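Local coordinates for protein BB0689 (Borrelia burgdorferi, PDB 4D53) that is of unknown function but belongs, as an outer surface lipoprotein, to the bacterial branch of the CAP superfamily, at residues L27-L32 with A104-D109; E33-L38 with T110-G115; T78-A83 with V128-K133. All coordinates share one frame; numbering follows the deposited sequence.

Contact 1: residues L27-L32 with A104-D109; sequences LNLNHL and ALINTD
Leu29 and Ile106 form the tight part of this contact between the loop after helix 10-26 and the turn that leaves helix 99-105. Leu29 CD1 comes in obliquely and lies 3.6 Å from Ile106 CB, and the same methyl sits 3.5 Å from Ile106 O, so one leucine branch meets both the root of the isoleucine side chain and its carbonyl. Ile106 turns CG1 between its backbone N and carbonyl carbon (chi1 67°), which leaves CG2 on the side where Leu27 can meet it. There Leu27 CD1 touches Ile106 CG2 at 3.7 Å and extends the apolar patch toward the surface. The other branch of Leu29, CD2, reaches Thr108 CG2 at 4.0 Å, the two side chains crossing at about a right angle.

The contact is looser around exposed Thr108, and Leu27 at the other margin is exposed too. Asn30 OD1 rests 3.4 Å from Thr108 CA, a polar atom against backbone carbon, while the other end of the amide, ND2, hydrogen-bonds to the carbonyl oxygen of Thr110. Arg24, on helix 10-26, ties the two sides together: its NH2 donates to both Asn30 O and Asn107 O, and its NH1 to Leu105 O. A Schellman motif ends that helix, with Asn28 at positive phi as the C-prime residue and Leu29 N bonding back to Arg24 O. Direct touching between the segments is thus mostly apolar, and the polar links pass through Arg24 and Thr110, which suggests that the carbonyl dipoles of Leu105, Asn107 and Asn30 help to stabilise the positive guanidinium of Arg24.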
ATOM      1  N   LEU A  27      -2.509  18.020   7.828  1.00 22.39           N
ATOM      2  CA  LEU A  27      -1.564  18.788   7.082  1.00 22.89           C
ATOM      3  C   LEU A  27      -2.212  19.630   5.923  1.00 19.67           C
ATOM      4  O   LEU A  27      -1.482  20.197   5.101  1.00 22.01           O
ATOM      5  CB  LEU A  27      -0.441  17.943   6.505  1.00 23.15           C
ATOM      6  CG  LEU A  27       0.466  17.384   7.642  1.00 24.31           C
ATOM      7  CD1 LEU A  27       1.296  16.302   6.990  1.00 26.80           C
ATOM      8  CD2 LEU A  27       1.376  18.508   8.129  1.00 28.06           C
ATOM      9  N   ASN A  28      -3.524  19.615   5.859  1.00 22.77           N
ATOM     10  CA  ASN A  28      -4.267  20.265   4.723  1.00 22.04           C
ATOM     11  C   ASN A  28      -3.816  19.817   3.388  1.00 26.14           C
ATOM     12  O   ASN A  28      -3.803  20.547   2.390  1.00 22.19           O
ATOM     13  CB  ASN A  28      -4.219  21.801   4.866  1.00 23.55           C
ATOM     14  CG  ASN A  28      -5.483  22.465   4.360  1.00 25.10           C
ATOM     15  OD1 ASN A  28      -6.527  21.839   4.179  1.00 22.64           O
ATOM     16  ND2 ASN A  28      -5.401  23.738   4.162  1.00 22.91           N
ATOM     17  N   LEU A  29      -3.549  18.496   3.289  1.00 23.26           N
ATOM     18  CA  LEU A  29      -3.214  17.937   2.046  1.00 21.57           C
ATOM     19  C   LEU A  29      -4.479  17.447   1.341  1.00 20.08           C
ATOM     20  O   LEU A  29      -5.559  17.317   1.908  1.00 21.91           O
ATOM     21  CB  LEU A  29      -2.285  16.710   2.265  1.00 21.71           C
ATOM     22  CG  LEU A  29      -0.952  17.064   2.902  1.00 23.67           C
ATOM     23  CD1 LEU A  29      -0.159  15.820   3.309  1.00 23.03           C
ATOM     24  CD2 LEU A  29      -0.073  17.967   2.051  1.00 26.20           C
ATOM     25  N   ASN A  30      -4.315  17.052   0.115  1.00 22.52           N
ATOM     26  CA  ASN A  30      -5.517  16.603  -0.634  1.00 25.88           C
ATOM     27  C   ASN A  30      -6.068  15.240  -0.206  1.00 27.91           C
ATOM     28  O   ASN A  30      -5.326  14.320   0.170  1.00 23.22           O
ATOM     29  CB  ASN A  30      -5.228  16.644  -2.155  1.00 23.93           C
ATOM     30  CG  ASN A  30      -4.030  15.760  -2.561  1.00 28.13           C
ATOM     31  OD1 ASN A  30      -2.910  16.011  -2.133  1.00 26.00           O
ATOM     32  ND2 ASN A  30      -4.262  14.766  -3.427  1.00 28.64           N
ATOM     33  N   HIS A  31      -7.379  15.136  -0.291  1.00 23.81           N
ATOM     34  CA  HIS A  31      -8.103  13.923   0.088  1.00 27.48           C
ATOM     35  C   HIS A  31      -7.967  12.852  -0.978  1.00 27.34           C
ATOM     36  O   HIS A  31      -8.298  13.043  -2.163  1.00 26.68           O
ATOM     37  CB  HIS A  31      -9.547  14.219   0.335  1.00 29.98           C
ATOM     38  CG  HIS A  31     -10.323  13.038   0.814  1.00 32.89           C
ATOM     39  ND1 HIS A  31     -11.184  12.357  -0.019  1.00 39.36           N
ATOM     40  CD2 HIS A  31     -10.363  12.406   2.006  1.00 39.68           C
ATOM     41  CE1 HIS A  31     -11.740  11.360   0.644  1.00 39.67           C
ATOM     42  NE2 HIS A  31     -11.276  11.379   1.881  1.00 44.10           N
ATOM     43  N   LEU A  32      -7.459  11.709  -0.540  1.00 22.24           N
ATOM     44  CA  LEU A  32      -7.312  10.564  -1.405  1.00 24.34           C
ATOM     45  C   LEU A  32      -8.586   9.690  -1.397  1.00 23.48           C
ATOM     46  O   LEU A  32      -9.171   9.436  -0.318  1.00 26.10           O
ATOM     47  CB  LEU A  32      -6.112   9.723  -0.940  1.00 24.83           C
ATOM     48  CG  LEU A  32      -4.764  10.437  -0.944  1.00 24.16           C
ATOM     49  CD1 LEU A  32      -3.710   9.549  -0.288  1.00 23.34           C
ATOM     50  CD2 LEU A  32      -4.386  10.832  -2.353  1.00 26.27           C
ATOM     51  N   ALA A 104       5.881   9.630   0.474  1.00 20.75           N
ATOM     52  CA  ALA A 104       4.667   9.039  -0.085  1.00 20.86           C
ATOM     53  C   ALA A 104       3.443   9.330   0.696  1.00 20.22           C
ATOM     54  O   ALA A 104       2.382   9.702   0.109  1.00 20.58           O
ATOM     55  CB  ALA A 104       4.896   7.517  -0.284  1.00 22.26           C
ATOM     56  N   LEU A 105       3.478   9.170   2.024  1.00 19.60           N
ATOM     57  CA  LEU A 105       2.295   9.411   2.828  1.00 18.90           C
ATOM     58  C   LEU A 105       1.768  10.832   2.736  1.00 23.01           C
ATOM     59  O   LEU A 105       0.561  11.051   2.827  1.00 20.59           O
ATOM     60  CB  LEU A 105       2.560   9.144   4.290  1.00 21.86           C
ATOM     61  CG  LEU A 105       2.767   7.728   4.766  1.00 22.80           C
ATOM     62  CD1 LEU A 105       3.158   7.704   6.269  1.00 24.11           C
ATOM     63  CD2 LEU A 105       1.453   6.960   4.577  1.00 25.26           C
ATOM     64  N   ILE A 106       2.647  11.789   2.576  1.00 21.34           N
ATOM     65  CA  ILE A 106       2.203  13.189   2.534  1.00 23.82           C
ATOM     66  C   ILE A 106       2.284  13.804   1.097  1.00 21.33           C
ATOM     67  O   ILE A 106       2.339  15.030   0.974  1.00 22.17           O
ATOM     68  CB  ILE A 106       2.986  14.067   3.586  1.00 24.27           C
ATOM     69  CG1 ILE A 106       4.452  14.184   3.231  1.00 28.66           C
ATOM     70  CG2 ILE A 106       2.730  13.532   4.962  1.00 26.28           C
ATOM     71  CD1 ILE A 106       5.191  15.275   4.045  1.00 32.57           C
ATOM     72  N   ASN A 107       2.330  12.971   0.069  1.00 21.90           N
ATOM     73  CA  ASN A 107       2.427  13.433  -1.314  1.00 22.85           C
ATOM     74  C   ASN A 107       1.171  14.243  -1.759  1.00 23.28           C
ATOM     75  O   ASN A 107       0.061  14.003  -1.298  1.00 22.52           O
ATOM     76  CB  ASN A 107       2.780  12.331  -2.257  1.00 24.73           C
ATOM     77  CG  ASN A 107       1.594  11.554  -2.737  1.00 27.40           C
ATOM     78  OD1 ASN A 107       1.112  10.554  -2.140  1.00 25.87           O
ATOM     79  ND2 ASN A 107       1.005  12.106  -3.782  1.00 24.02           N
ATOM     80  N   THR A 108       1.405  15.183  -2.670  1.00 26.51           N
ATOM     81  CA  THR A 108       0.308  15.967  -3.298  1.00 27.67           C
ATOM     82  C   THR A 108       0.142  15.636  -4.738  1.00 27.38           C
ATOM     83  O   THR A 108      -0.620  16.311  -5.417  1.00 29.72           O
ATOM     84  CB  THR A 108       0.602  17.504  -3.260  1.00 26.27           C
ATOM     85  OG1 THR A 108       1.843  17.792  -3.904  1.00 29.28           O
ATOM     86  CG2 THR A 108       0.594  17.951  -1.935  1.00 29.60           C
ATOM     87  N   ASP A 109       0.829  14.612  -5.237  1.00 26.04           N
ATOM     88  CA  ASP A 109       0.846  14.263  -6.617  1.00 28.73           C
ATOM     89  C   ASP A 109      -0.291  13.310  -7.005  1.00 30.38           C
ATOM     90  O   ASP A 109      -0.422  13.036  -8.176  1.00 37.37           O
ATOM     91  CB  ASP A 109       2.078  13.480  -7.043  1.00 36.33           C
ATOM     92  CG  ASP A 109       3.348  14.210  -6.962  1.00 44.82           C
ATOM     93  OD1 ASP A 109       3.337  15.473  -6.760  1.00 48.97           O
ATOM     94  OD2 ASP A 109       4.355  13.420  -7.089  1.00 39.56           O
TER

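Contact 2: residues E33-L38 with T110-G115; sequences EIDDTL and TDKIGG
Ile113 O accepts the shortest polar bond between these segments, from Asp35 N at 2.8 Å, and Ile34 CA adds a CA-H...O contact to the same oxygen at 3.2 Å. The donor N of Asp35 is tilted 26° from the carbonyl plane. Two further backbone bonds, Glu33 N to Asp111 O and Ile113 N to Glu33 O, set strand 33-34 parallel to strand 112-119, pairing Glu33 with Lys112 and Ile34 with Ile113.

On the Glu33 face the two charged side chains lie side by side and point the same way. Lys112 bends at its second torsion (chi2 -60°), bringing CD and NZ alongside Glu33 CB, and NZ meets Glu33 OE1 at 3.0 Å in a salt bridge whose hydrogen bond is weak. The opposite face carries Ile34 and Ile113, which touch loosely and are both met by Tyr17 of helix 10-26.

Beyond the strand, Asp35 turns the chain into helix 36-52. Its OD2 caps Leu38 N at 3.0 Å through the anti lone pair, while OD1 makes a salt bridge to Arg134. Leu38 then packs on backbone: CB lies 3.7 Å from Gly114 CA, and CD1 reaches Lys112 O. Asp111 and Lys112 both face Gly132 in a classic beta bulge. A short parallel edge strand running through an N-cap into a helix fits the alpha-beta-alpha sandwich of CAP domains.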
ATOM      1  N   GLU A  33      -9.000   9.209  -2.577  1.00 25.78           N
ATOM      2  CA  GLU A  33     -10.192   8.318  -2.653  1.00 24.36           C
ATOM      3  C   GLU A  33      -9.702   6.900  -2.842  1.00 23.77           C
ATOM      4  O   GLU A  33      -8.768   6.670  -3.596  1.00 21.88           O
ATOM      5  CB  GLU A  33     -11.035   8.700  -3.879  1.00 32.27           C
ATOM      6  CG  GLU A  33     -11.710  10.049  -3.598  1.00 39.42           C
ATOM      7  CD  GLU A  33     -12.599  10.574  -4.728  1.00 49.06           C
ATOM      8  OE1 GLU A  33     -12.812   9.871  -5.763  1.00 51.83           O
ATOM      9  OE2 GLU A  33     -13.099  11.708  -4.536  1.00 58.33           O
ATOM     10  N   ILE A  34     -10.315   5.993  -2.153  1.00 24.14           N
ATOM     11  CA  ILE A  34      -9.937   4.541  -2.296  1.00 26.82           C
ATOM     12  C   ILE A  34     -10.262   4.049  -3.666  1.00 30.83           C
ATOM     13  O   ILE A  34     -11.363   4.354  -4.170  1.00 24.69           O
ATOM     14  CB  ILE A  34     -10.648   3.708  -1.256  1.00 27.45           C
ATOM     15  CG1 ILE A  34     -10.225   4.155   0.135  1.00 27.45           C
ATOM     16  CG2 ILE A  34     -10.287   2.217  -1.442  1.00 32.96           C
ATOM     17  CD1 ILE A  34     -11.173   3.712   1.232  1.00 29.44           C
ATOM     18  N   ASP A  35      -9.344   3.343  -4.323  1.00 24.40           N
ATOM     19  CA  ASP A  35      -9.531   2.941  -5.713  1.00 27.11           C
ATOM     20  C   ASP A  35      -9.462   1.415  -5.828  1.00 30.23           C
ATOM     21  O   ASP A  35      -8.472   0.775  -5.350  1.00 23.07           O
ATOM     22  CB  ASP A  35      -8.459   3.577  -6.569  1.00 30.87           C
ATOM     23  CG  ASP A  35      -8.585   3.200  -8.047  1.00 36.37           C
ATOM     24  OD1 ASP A  35      -9.337   3.887  -8.734  1.00 35.89           O
ATOM     25  OD2 ASP A  35      -7.918   2.243  -8.530  1.00 32.12           O
ATOM     26  N   ASP A  36     -10.488   0.804  -6.440  1.00 27.77           N
ATOM     27  CA  ASP A  36     -10.520  -0.640  -6.631  1.00 30.50           C
ATOM     28  C   ASP A  36      -9.372  -1.220  -7.390  1.00 23.34           C
ATOM     29  O   ASP A  36      -8.940  -2.336  -7.079  1.00 29.33           O
ATOM     30  CB  ASP A  36     -11.809  -1.067  -7.394  1.00 35.35           C
ATOM     31  CG  ASP A  36     -13.060  -0.815  -6.610  1.00 43.13           C
ATOM     32  OD1 ASP A  36     -13.026  -0.854  -5.374  1.00 48.39           O
ATOM     33  OD2 ASP A  36     -14.106  -0.576  -7.256  1.00 48.19           O
ATOM     34  N   THR A  37      -8.916  -0.591  -8.435  1.00 26.31           N
ATOM     35  CA  THR A  37      -7.796  -1.130  -9.162  1.00 29.18           C
ATOM     36  C   THR A  37      -6.535  -1.160  -8.296  1.00 29.29           C
ATOM     37  O   THR A  37      -5.773  -2.132  -8.355  1.00 25.17           O
ATOM     38  CB  THR A  37      -7.539  -0.370 -10.448  1.00 33.09           C
ATOM     39  OG1 THR A  37      -8.715  -0.444 -11.244  1.00 37.00           O
ATOM     40  CG2 THR A  37      -6.465  -0.917 -11.266  1.00 32.26           C
ATOM     41  N   LEU A  38      -6.265  -0.071  -7.574  1.00 25.27           N
ATOM     42  CA  LEU A  38      -5.065  -0.034  -6.694  1.00 23.61           C
ATOM     43  C   LEU A  38      -5.213  -1.098  -5.623  1.00 21.14           C
ATOM     44  O   LEU A  38      -4.227  -1.758  -5.293  1.00 21.18           O
ATOM     45  CB  LEU A  38      -4.824   1.336  -6.065  1.00 22.21           C
ATOM     46  CG  LEU A  38      -4.442   2.434  -7.054  1.00 23.50           C
ATOM     47  CD1 LEU A  38      -4.145   3.731  -6.294  1.00 23.10           C
ATOM     48  CD2 LEU A  38      -3.259   2.077  -7.924  1.00 24.12           C
ATOM     49  N   THR A 110      -0.922  12.634  -6.043  1.00 26.27           N
ATOM     50  CA  THR A 110      -1.789  11.467  -6.358  1.00 24.88           C
ATOM     51  C   THR A 110      -3.157  11.821  -5.808  1.00 23.45           C
ATOM     52  O   THR A 110      -3.234  12.596  -4.867  1.00 25.36           O
ATOM     53  CB  THR A 110      -1.260  10.129  -5.734  1.00 23.59           C
ATOM     54  OG1 THR A 110      -1.166  10.316  -4.314  1.00 23.32           O
ATOM     55  CG2 THR A 110       0.042   9.704  -6.338  1.00 27.34           C
ATOM     56  N   ASP A 111      -4.254  11.277  -6.376  1.00 23.25           N
ATOM     57  CA  ASP A 111      -5.554  11.447  -5.810  1.00 24.77           C
ATOM     58  C   ASP A 111      -6.252  10.190  -5.394  1.00 25.32           C
ATOM     59  O   ASP A 111      -7.340  10.242  -4.824  1.00 22.37           O
ATOM     60  CB  ASP A 111      -6.500  12.315  -6.704  1.00 31.76           C
ATOM     61  CG  ASP A 111      -6.710  11.759  -8.083  1.00 33.74           C
ATOM     62  OD1 ASP A 111      -6.102  10.759  -8.465  1.00 27.30           O
ATOM     63  OD2 ASP A 111      -7.506  12.374  -8.817  1.00 36.70           O
ATOM     64  N   LYS A 112      -5.637   9.045  -5.668  1.00 23.12           N
ATOM     65  CA  LYS A 112      -6.220   7.740  -5.349  1.00 21.21           C
ATOM     66  C   LYS A 112      -5.232   6.941  -4.451  1.00 21.38           C
ATOM     67  O   LYS A 112      -4.051   7.050  -4.621  1.00 22.29           O
ATOM     68  CB  LYS A 112      -6.416   6.930  -6.635  1.00 25.22           C
ATOM     69  CG  LYS A 112      -7.324   7.619  -7.672  1.00 23.98           C
ATOM     70  CD  LYS A 112      -8.713   7.901  -7.181  1.00 26.09           C
ATOM     71  CE  LYS A 112      -9.528   8.716  -8.212  1.00 33.32           C
ATOM     72  NZ  LYS A 112     -10.900   8.709  -7.686  1.00 34.87           N
ATOM     73  N   ILE A 113      -5.790   6.098  -3.599  1.00 20.47           N
ATOM     74  CA  ILE A 113      -5.047   5.177  -2.745  1.00 22.77           C
ATOM     75  C   ILE A 113      -5.717   3.795  -2.797  1.00 25.47           C
ATOM     76  O   ILE A 113      -6.968   3.656  -2.903  1.00 23.42           O
ATOM     77  CB  ILE A 113      -4.998   5.684  -1.286  1.00 21.18           C
ATOM     78  CG1 ILE A 113      -4.002   4.932  -0.423  1.00 21.11           C
ATOM     79  CG2 ILE A 113      -6.353   5.720  -0.617  1.00 20.97           C
ATOM     80  CD1 ILE A 113      -3.851   5.497   0.973  1.00 23.40           C
ATOM     81  N   GLY A 114      -4.897   2.766  -2.632  1.00 20.27           N
ATOM     82  CA  GLY A 114      -5.430   1.455  -2.436  1.00 19.01           C
ATOM     83  C   GLY A 114      -4.372   0.543  -1.819  1.00 19.47           C
ATOM     84  O   GLY A 114      -3.217   0.573  -2.222  1.00 18.81           O
ATOM     85  N   GLY A 115      -4.772  -0.233  -0.842  1.00 17.66           N
ATOM     86  CA  GLY A 115      -3.813  -1.135  -0.186  1.00 19.39           C
ATOM     87  C   GLY A 115      -4.369  -2.412   0.273  1.00 21.69           C
ATOM     88  O   GLY A 115      -5.617  -2.700   0.148  1.00 18.83           O
TER

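Contact 3: residues T78-A83 with V128-K133; sequences TREILA and VVLFGK
Strands 78-83 and 128-133 run antiparallel, their axes 4.6 Å apart at closest approach and 171° between their directions, with Arg79-Phe131 and Ile81-Val129 as hydrogen-bonded pairs. In the Ile81-Val129 pair both bonds are 2.9 Å long, Ile81 N to Val129 O and Val129 N to Ile81 O, and each donor approaches nearly along the C=O axis. In the Arg79-Phe131 pair, Phe131 O accepts two donors, Arg79 N and Thr78 OG1, the latter at 2.7 Å. Thr78 holds OG1 opposite its backbone N (chi1 -167°), which carries the hydroxyl across to the neighbouring strand.

Leu82 and Val128 lie side by side on the face that also bears Thr78, Glu80 and Leu130, with Leu82 CD2 3.8 Å from Val128 CG2. Glu80 runs extended alongside Leu130, whose CD2 rests against CB and CG of the glutamate and comes within 3.5 Å of Glu80 OE2. The carboxylate itself is held elsewhere, by a hydrogen bond to His57 and a salt bridge to Arg67. Helices 36-52 and 64-69 pack on this face.

Ile81 CG1 lies 3.8 Å from Val129 CB on the other face, and its CD1 meets the edge of the Phe131 ring, in plane, at CE1. Arg79 O lies at that ring's edge too. Trp95 of helix 91-96 touches Ile81 and Val129 here, while the guanidinium of Arg79 leads away to Glu103 and Asp109. Strand 75-84 is thus an outermost strand of a mixed sheet with helices on both faces, as in the alpha-beta-alpha sandwich of CAP domains. Ile81, Val129 and Phe131 make this second face largely apolar, whereas the Glu80 face mixes leucine and valine with a carboxylate; the charge of Arg79 is probably balanced by its two acidic partners.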
ATOM      1  N   THR A  78       2.603   7.180  -9.918  1.00 38.00           N
ATOM      2  CA  THR A  78       2.322   6.243  -8.827  1.00 38.81           C
ATOM      3  C   THR A  78       3.413   6.169  -7.746  1.00 37.30           C
ATOM      4  O   THR A  78       4.592   6.486  -8.032  1.00 35.98           O
ATOM      5  CB  THR A  78       2.101   4.866  -9.399  1.00 43.42           C
ATOM      6  OG1 THR A  78       1.539   4.043  -8.363  1.00 58.80           O
ATOM      7  CG2 THR A  78       3.432   4.280  -9.897  1.00 41.99           C
ATOM      8  N   ARG A  79       3.026   5.794  -6.507  1.00 30.17           N
ATOM      9  CA  ARG A  79       4.010   5.479  -5.433  1.00 28.75           C
ATOM     10  C   ARG A  79       3.576   4.226  -4.703  1.00 25.34           C
ATOM     11  O   ARG A  79       2.359   3.957  -4.627  1.00 22.24           O
ATOM     12  CB  ARG A  79       4.065   6.525  -4.383  1.00 31.48           C
ATOM     13  CG  ARG A  79       4.540   7.846  -4.963  1.00 40.65           C
ATOM     14  CD  ARG A  79       3.938   8.934  -4.176  1.00 39.60           C
ATOM     15  NE  ARG A  79       4.274  10.247  -4.737  1.00 47.36           N
ATOM     16  CZ  ARG A  79       5.469  10.786  -4.635  1.00 42.35           C
ATOM     17  NH1 ARG A  79       6.444  10.114  -4.033  1.00 39.47           N
ATOM     18  NH2 ARG A  79       5.681  12.017  -5.068  1.00 41.49           N
ATOM     19  N   GLU A  80       4.553   3.563  -4.083  1.00 21.21           N
ATOM     20  CA  GLU A  80       4.301   2.296  -3.367  1.00 20.65           C
ATOM     21  C   GLU A  80       5.049   2.321  -2.066  1.00 20.36           C
ATOM     22  O   GLU A  80       6.268   2.667  -2.055  1.00 20.97           O
ATOM     23  CB  GLU A  80       4.785   1.133  -4.207  1.00 20.90           C
ATOM     24  CG  GLU A  80       4.691  -0.205  -3.456  1.00 21.40           C
ATOM     25  CD  GLU A  80       5.090  -1.374  -4.360  1.00 24.93           C
ATOM     26  OE1 GLU A  80       6.319  -1.677  -4.458  1.00 23.89           O
ATOM     27  OE2 GLU A  80       4.158  -1.989  -4.948  1.00 24.77           O
ATOM     28  N   ILE A  81       4.390   1.958  -0.962  1.00 18.33           N
ATOM     29  CA  ILE A  81       5.057   1.723   0.293  1.00 17.25           C
ATOM     30  C   ILE A  81       4.751   0.304   0.799  1.00 19.77           C
ATOM     31  O   ILE A  81       3.596  -0.136   0.678  1.00 20.29           O
ATOM     32  CB  ILE A  81       4.718   2.785   1.381  1.00 19.21           C
ATOM     33  CG1 ILE A  81       3.237   2.885   1.627  1.00 18.04           C
ATOM     34  CG2 ILE A  81       5.204   4.233   0.936  1.00 20.51           C
ATOM     35  CD1 ILE A  81       2.716   3.847   2.707  1.00 19.47           C
ATOM     36  N   LEU A  82       5.756  -0.321   1.431  1.00 16.90           N
ATOM     37  CA  LEU A  82       5.659  -1.619   1.993  1.00 17.76           C
ATOM     38  C   LEU A  82       5.975  -1.616   3.420  1.00 18.76           C
ATOM     39  O   LEU A  82       6.762  -0.769   3.887  1.00 17.34           O
ATOM     40  CB  LEU A  82       6.635  -2.550   1.227  1.00 17.60           C
ATOM     41  CG  LEU A  82       6.605  -2.477  -0.290  1.00 19.68           C
ATOM     42  CD1 LEU A  82       7.732  -3.259  -0.910  1.00 20.64           C
ATOM     43  CD2 LEU A  82       5.270  -3.055  -0.829  1.00 19.62           C
ATOM     44  N   ALA A  83       5.504  -2.612   4.153  1.00 15.64           N
ATOM     45  CA  ALA A  83       5.887  -2.894   5.510  1.00 16.84           C
ATOM     46  C   ALA A  83       5.726  -4.371   5.814  1.00 20.07           C
ATOM     47  O   ALA A  83       4.859  -5.015   5.250  1.00 17.20           O
ATOM     48  CB  ALA A  83       5.124  -2.088   6.539  1.00 17.91           C
ATOM     49  N   VAL A 128       0.919  -3.622   1.785  1.00 18.29           N
ATOM     50  CA  VAL A 128       1.240  -2.944   0.525  1.00 17.62           C
ATOM     51  C   VAL A 128       0.280  -1.781   0.328  1.00 20.40           C
ATOM     52  O   VAL A 128      -0.956  -2.026   0.239  1.00 19.35           O
ATOM     53  CB  VAL A 128       1.196  -3.877  -0.713  1.00 16.53           C
ATOM     54  CG1 VAL A 128       1.447  -3.120  -2.031  1.00 18.55           C
ATOM     55  CG2 VAL A 128       2.137  -5.101  -0.571  1.00 19.33           C
ATOM     56  N   VAL A 129       0.805  -0.548   0.178  1.00 16.49           N
ATOM     57  CA  VAL A 129      -0.079   0.634  -0.037  1.00 19.60           C
ATOM     58  C   VAL A 129       0.379   1.376  -1.254  1.00 18.48           C
ATOM     59  O   VAL A 129       1.534   1.711  -1.381  1.00 20.32           O
ATOM     60  CB  VAL A 129      -0.261   1.511   1.210  1.00 19.46           C
ATOM     61  CG1 VAL A 129      -1.184   2.715   0.923  1.00 23.98           C
ATOM     62  CG2 VAL A 129      -0.675   0.695   2.425  1.00 23.00           C
ATOM     63  N   LEU A 130      -0.530   1.575  -2.212  1.00 17.88           N
ATOM     64  CA  LEU A 130      -0.277   2.231  -3.456  1.00 18.83           C
ATOM     65  C   LEU A 130      -1.044   3.573  -3.529  1.00 19.89           C
ATOM     66  O   LEU A 130      -2.147   3.680  -3.021  1.00 19.17           O
ATOM     67  CB  LEU A 130      -0.785   1.371  -4.627  1.00 22.27           C
ATOM     68  CG  LEU A 130      -0.192  -0.068  -4.718  1.00 24.42           C
ATOM     69  CD1 LEU A 130      -0.775  -0.969  -5.858  1.00 24.69           C
ATOM     70  CD2 LEU A 130       1.300   0.034  -4.916  1.00 26.61           C
ATOM     71  N   PHE A 131      -0.406   4.505  -4.208  1.00 20.05           N
ATOM     72  CA  PHE A 131      -0.929   5.826  -4.468  1.00 21.37           C
ATOM     73  C   PHE A 131      -0.841   6.061  -5.961  1.00 23.03           C
ATOM     74  O   PHE A 131       0.141   5.643  -6.652  1.00 24.74           O
ATOM     75  CB  PHE A 131      -0.114   6.934  -3.754  1.00 20.52           C
ATOM     76  CG  PHE A 131      -0.005   6.778  -2.265  1.00 19.98           C
ATOM     77  CD1 PHE A 131       0.892   5.887  -1.727  1.00 22.09           C
ATOM     78  CD2 PHE A 131      -0.772   7.514  -1.416  1.00 21.85           C
ATOM     79  CE1 PHE A 131       0.957   5.695  -0.366  1.00 21.25           C
ATOM     80  CE2 PHE A 131      -0.686   7.388  -0.057  1.00 25.53           C
ATOM     81  CZ  PHE A 131       0.165   6.436   0.495  1.00 22.60           C
ATOM     82  N   GLY A 132      -1.870   6.745  -6.516  1.00 27.41           N
ATOM     83  CA  GLY A 132      -1.861   6.959  -7.949  1.00 24.91           C
ATOM     84  C   GLY A 132      -2.683   8.166  -8.445  1.00 25.48           C
ATOM     85  O   GLY A 132      -3.555   8.647  -7.761  1.00 22.22           O
ATOM     86  N   LYS A 133      -2.365   8.590  -9.650  1.00 28.55           N
ATOM     87  CA  LYS A 133      -3.140   9.672 -10.350  1.00 33.13           C
ATOM     88  C   LYS A 133      -3.388   9.146 -11.743  1.00 30.31           C
ATOM     89  O   LYS A 133      -2.431   8.708 -12.367  1.00 30.72           O
ATOM     90  CB  LYS A 133      -2.252  10.909 -10.390  1.00 34.93           C
ATOM     91  CG  LYS A 133      -2.749  12.158 -11.101  1.00 40.02           C
ATOM     92  CD  LYS A 133      -4.099  12.590 -10.623  1.00 41.33           C
ATOM     93  CE  LYS A 133      -4.622  13.709 -11.532  1.00 50.09           C
ATOM     94  NZ  LYS A 133      -6.098  13.750 -11.454  1.00 54.50           N
TER

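Overall arrangement
The six segments alternate along the chain: 27-32, 33-38 and 78-83 come first, then their partners 104-109, 110-115 and 128-133 in the same order, so every contact crosses the other two. Contacts 2 and 3 belong to one mixed sheet, ordered 33-34, 112-119, 125-134, 75-84, and their centres are about 9 Å apart; Gly114 O to Leu130 N and Lys112 O to Gly132 N join them. Contact 1 lies at the surface, its centre about 13 Å from each of the others; Asn30 ND2 probably bonds to Thr110 O of contact 2, and Asp109 forms a salt bridge with Arg79 of contact 3. Together they join the early and middle parts of the chain to its last third.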